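Local coordinates for hypothetical protein PH1918 (Pyrococcus horikoshii, PDB 2D16), which is of unknown function but belongs to the adenosine-specific kinase family and may act as an adenosine monophosphate-protein transferase, at residues V17-G22 / F116-A121. Numbering follows the deposited sequence.
Sequences VIIGQG and FQVIVA
One face of the Phe116 ring is covered by Val17 CG1, which stands 4.1 Å from the ring centroid and 19° off the ring normal, the geometry of a CH-pi contact. This is face-to-face packing of two antiparallel beta sheets: 17-22 belongs to the five-stranded sheet, between strands 82-88 and 105-112, while 116-121 is the middle strand of the three-stranded one. The Val17 CG1 methyl is displaced toward the rim, its nearest ring atom being Phe116 CG at 3.9 Å. Ile19 CG1 approaches the same ring obliquely and meets Phe116 CE2 at 3.9 Å. The axes of the short segments lie 13° apart in direction, yet 9.6 Å separates them, too far for backbone pairing, and the junction is made wholly by apolar side chains. Val17 meets the ring with the methyl lodged between its own backbone N and carbonyl carbon. Phe116 CG is turned anti to the backbone N (chi1 -155°), and the ring reaches both Val17 and Ile19, with Ile9 and Val132 also touching it. Replacing Phe116 by an alanine would probably open a gap between the sheets and deprive Val17 CG1 of its aromatic face. All four contacting residues are buried. Beyond Ile19 and Val118 the two segments no longer touch, and the last touch is aliphatic: Ile19 CG1 lies 4.2 Å from Val118 CG2.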
ATOM      1  N   VAL A  17      31.526 -25.349 -25.900  1.00 20.61           N
ATOM      2  CA  VAL A  17      32.819 -25.771 -25.380  1.00 20.10           C
ATOM      3  C   VAL A  17      33.669 -24.549 -25.048  1.00 20.86           C
ATOM      4  O   VAL A  17      33.630 -23.540 -25.755  1.00 19.68           O
ATOM      5  CB  VAL A  17      33.596 -26.663 -26.390  1.00 20.70           C
ATOM      6  CG1 VAL A  17      33.910 -25.884 -27.660  1.00 19.25           C
ATOM      7  CG2 VAL A  17      34.887 -27.173 -25.748  1.00 20.88           C
ATOM      8  N   ILE A  18      34.410 -24.641 -23.948  1.00 20.31           N
ATOM      9  CA  ILE A  18      35.302 -23.573 -23.520  1.00 19.36           C
ATOM     10  C   ILE A  18      36.616 -24.250 -23.141  1.00 20.20           C
ATOM     11  O   ILE A  18      36.627 -25.190 -22.347  1.00 22.02           O
ATOM     12  CB  ILE A  18      34.757 -22.817 -22.285  1.00 20.61           C
ATOM     13  CG1 ILE A  18      33.362 -22.260 -22.576  1.00 18.67           C
ATOM     14  CG2 ILE A  18      35.705 -21.675 -21.926  1.00 21.46           C
ATOM     15  CD1 ILE A  18      32.701 -21.596 -21.380  1.00 22.77           C
ATOM     16  N   ILE A  19      37.717 -23.790 -23.723  1.00 19.27           N
ATOM     17  CA  ILE A  19      39.024 -24.367 -23.432  1.00 19.64           C
ATOM     18  C   ILE A  19      39.878 -23.270 -22.806  1.00 19.28           C
ATOM     19  O   ILE A  19      39.902 -22.148 -23.303  1.00 19.04           O
ATOM     20  CB  ILE A  19      39.739 -24.856 -24.715  1.00 21.53           C
ATOM     21  CG1 ILE A  19      38.801 -25.727 -25.557  1.00 24.91           C
ATOM     22  CG2 ILE A  19      40.999 -25.624 -24.344  1.00 20.00           C
ATOM     23  CD1 ILE A  19      38.365 -27.006 -24.882  1.00 26.97           C
ATOM     24  N   GLY A  20      40.584 -23.595 -21.729  1.00 18.10           N
ATOM     25  CA  GLY A  20      41.408 -22.591 -21.084  1.00 18.08           C
ATOM     26  C   GLY A  20      42.687 -23.135 -20.486  1.00 18.68           C
ATOM     27  O   GLY A  20      42.937 -24.342 -20.506  1.00 19.42           O
ATOM     28  N   GLN A  21      43.504 -22.229 -19.962  1.00 17.90           N
ATOM     29  CA  GLN A  21      44.772 -22.591 -19.336  1.00 18.09           C
ATOM     30  C   GLN A  21      44.697 -22.109 -17.891  1.00 19.50           C
ATOM     31  O   GLN A  21      44.427 -20.929 -17.630  1.00 18.10           O
ATOM     32  CB  GLN A  21      45.940 -21.912 -20.064  1.00 16.65           C
ATOM     33  CG  GLN A  21      47.329 -22.297 -19.525  1.00 18.97           C
ATOM     34  CD  GLN A  21      47.783 -23.691 -19.955  1.00 20.11           C
ATOM     35  OE1 GLN A  21      47.420 -24.166 -21.035  1.00 19.59           O
ATOM     36  NE2 GLN A  21      48.560 -24.357 -19.107  1.00 20.78           N
ATOM     37  N   GLY A  22      44.921 -23.028 -16.953  1.00 19.03           N
ATOM     38  CA  GLY A  22      44.848 -22.673 -15.548  1.00 19.21           C
ATOM     39  C   GLY A  22      46.043 -23.093 -14.714  1.00 19.89           C
ATOM     40  O   GLY A  22      47.160 -23.208 -15.214  1.00 19.95           O
ATOM     41  N   PHE A 116      34.671 -27.359 -33.523  1.00 21.85           N
ATOM     42  CA  PHE A 116      35.840 -26.795 -32.850  1.00 21.34           C
ATOM     43  C   PHE A 116      37.061 -27.706 -32.842  1.00 20.62           C
ATOM     44  O   PHE A 116      36.933 -28.916 -32.656  1.00 21.59           O
ATOM     45  CB  PHE A 116      35.416 -26.497 -31.406  1.00 20.86           C
ATOM     46  CG  PHE A 116      36.208 -25.417 -30.722  1.00 21.02           C
ATOM     47  CD1 PHE A 116      35.770 -24.096 -30.756  1.00 21.53           C
ATOM     48  CD2 PHE A 116      37.342 -25.728 -29.985  1.00 21.08           C
ATOM     49  CE1 PHE A 116      36.449 -23.098 -30.058  1.00 22.39           C
ATOM     50  CE2 PHE A 116      38.036 -24.737 -29.282  1.00 21.12           C
ATOM     51  CZ  PHE A 116      37.585 -23.421 -29.319  1.00 21.79           C
ATOM     52  N   GLN A 117      38.245 -27.122 -33.031  1.00 19.82           N
ATOM     53  CA  GLN A 117      39.486 -27.892 -33.011  1.00 19.18           C
ATOM     54  C   GLN A 117      40.519 -27.233 -32.107  1.00 19.68           C
ATOM     55  O   GLN A 117      40.549 -26.012 -31.967  1.00 19.43           O
ATOM     56  CB  GLN A 117      40.104 -28.003 -34.406  1.00 21.30           C
ATOM     57  CG  GLN A 117      39.222 -28.618 -35.466  1.00 20.56           C
ATOM     58  CD  GLN A 117      39.932 -28.685 -36.804  1.00 23.53           C
ATOM     59  OE1 GLN A 117      40.602 -27.731 -37.205  1.00 22.81           O
ATOM     60  NE2 GLN A 117      39.788 -29.807 -37.503  1.00 22.35           N
ATOM     61  N   VAL A 118      41.363 -28.055 -31.498  1.00 19.02           N
ATOM     62  CA  VAL A 118      42.432 -27.558 -30.641  1.00 19.57           C
ATOM     63  C   VAL A 118      43.732 -27.993 -31.311  1.00 19.38           C
ATOM     64  O   VAL A 118      43.933 -29.181 -31.583  1.00 21.45           O
ATOM     65  CB  VAL A 118      42.342 -28.158 -29.199  1.00 17.34           C
ATOM     66  CG1 VAL A 118      43.550 -27.708 -28.360  1.00 17.99           C
ATOM     67  CG2 VAL A 118      41.049 -27.697 -28.525  1.00 20.09           C
ATOM     68  N   ILE A 119      44.604 -27.034 -31.611  1.00 19.61           N
ATOM     69  CA  ILE A 119      45.875 -27.356 -32.242  1.00 19.73           C
ATOM     70  C   ILE A 119      46.896 -27.533 -31.128  1.00 20.85           C
ATOM     71  O   ILE A 119      47.121 -26.626 -30.326  1.00 20.82           O
ATOM     72  CB  ILE A 119      46.331 -26.240 -33.201  1.00 21.05           C
ATOM     73  CG1 ILE A 119      45.237 -25.981 -34.244  1.00 21.47           C
ATOM     74  CG2 ILE A 119      47.631 -26.650 -33.890  1.00 20.58           C
ATOM     75  CD1 ILE A 119      45.596 -24.926 -35.274  1.00 23.57           C
ATOM     76  N   VAL A 120      47.503 -28.712 -31.087  1.00 20.30           N
ATOM     77  CA  VAL A 120      48.465 -29.047 -30.050  1.00 20.89           C
ATOM     78  C   VAL A 120      49.858 -29.348 -30.582  1.00 21.71           C
ATOM     79  O   VAL A 120      50.015 -30.024 -31.598  1.00 21.94           O
ATOM     80  CB  VAL A 120      47.969 -30.274 -29.244  1.00 22.29           C
ATOM     81  CG1 VAL A 120      49.015 -30.691 -28.210  1.00 21.14           C
ATOM     82  CG2 VAL A 120      46.644 -29.948 -28.567  1.00 22.86           C
ATOM     83  N   ALA A 121      50.868 -28.833 -29.887  1.00 21.63           N
ATOM     84  CA  ALA A 121      52.257 -29.072 -30.253  1.00 22.11           C
ATOM     85  C   ALA A 121      52.851 -29.950 -29.159  1.00 23.25           C
ATOM     86  O   ALA A 121      52.604 -29.713 -27.979  1.00 24.26           O
ATOM     87  CB  ALA A 121      53.017 -27.756 -30.332  1.00 21.65           C
TER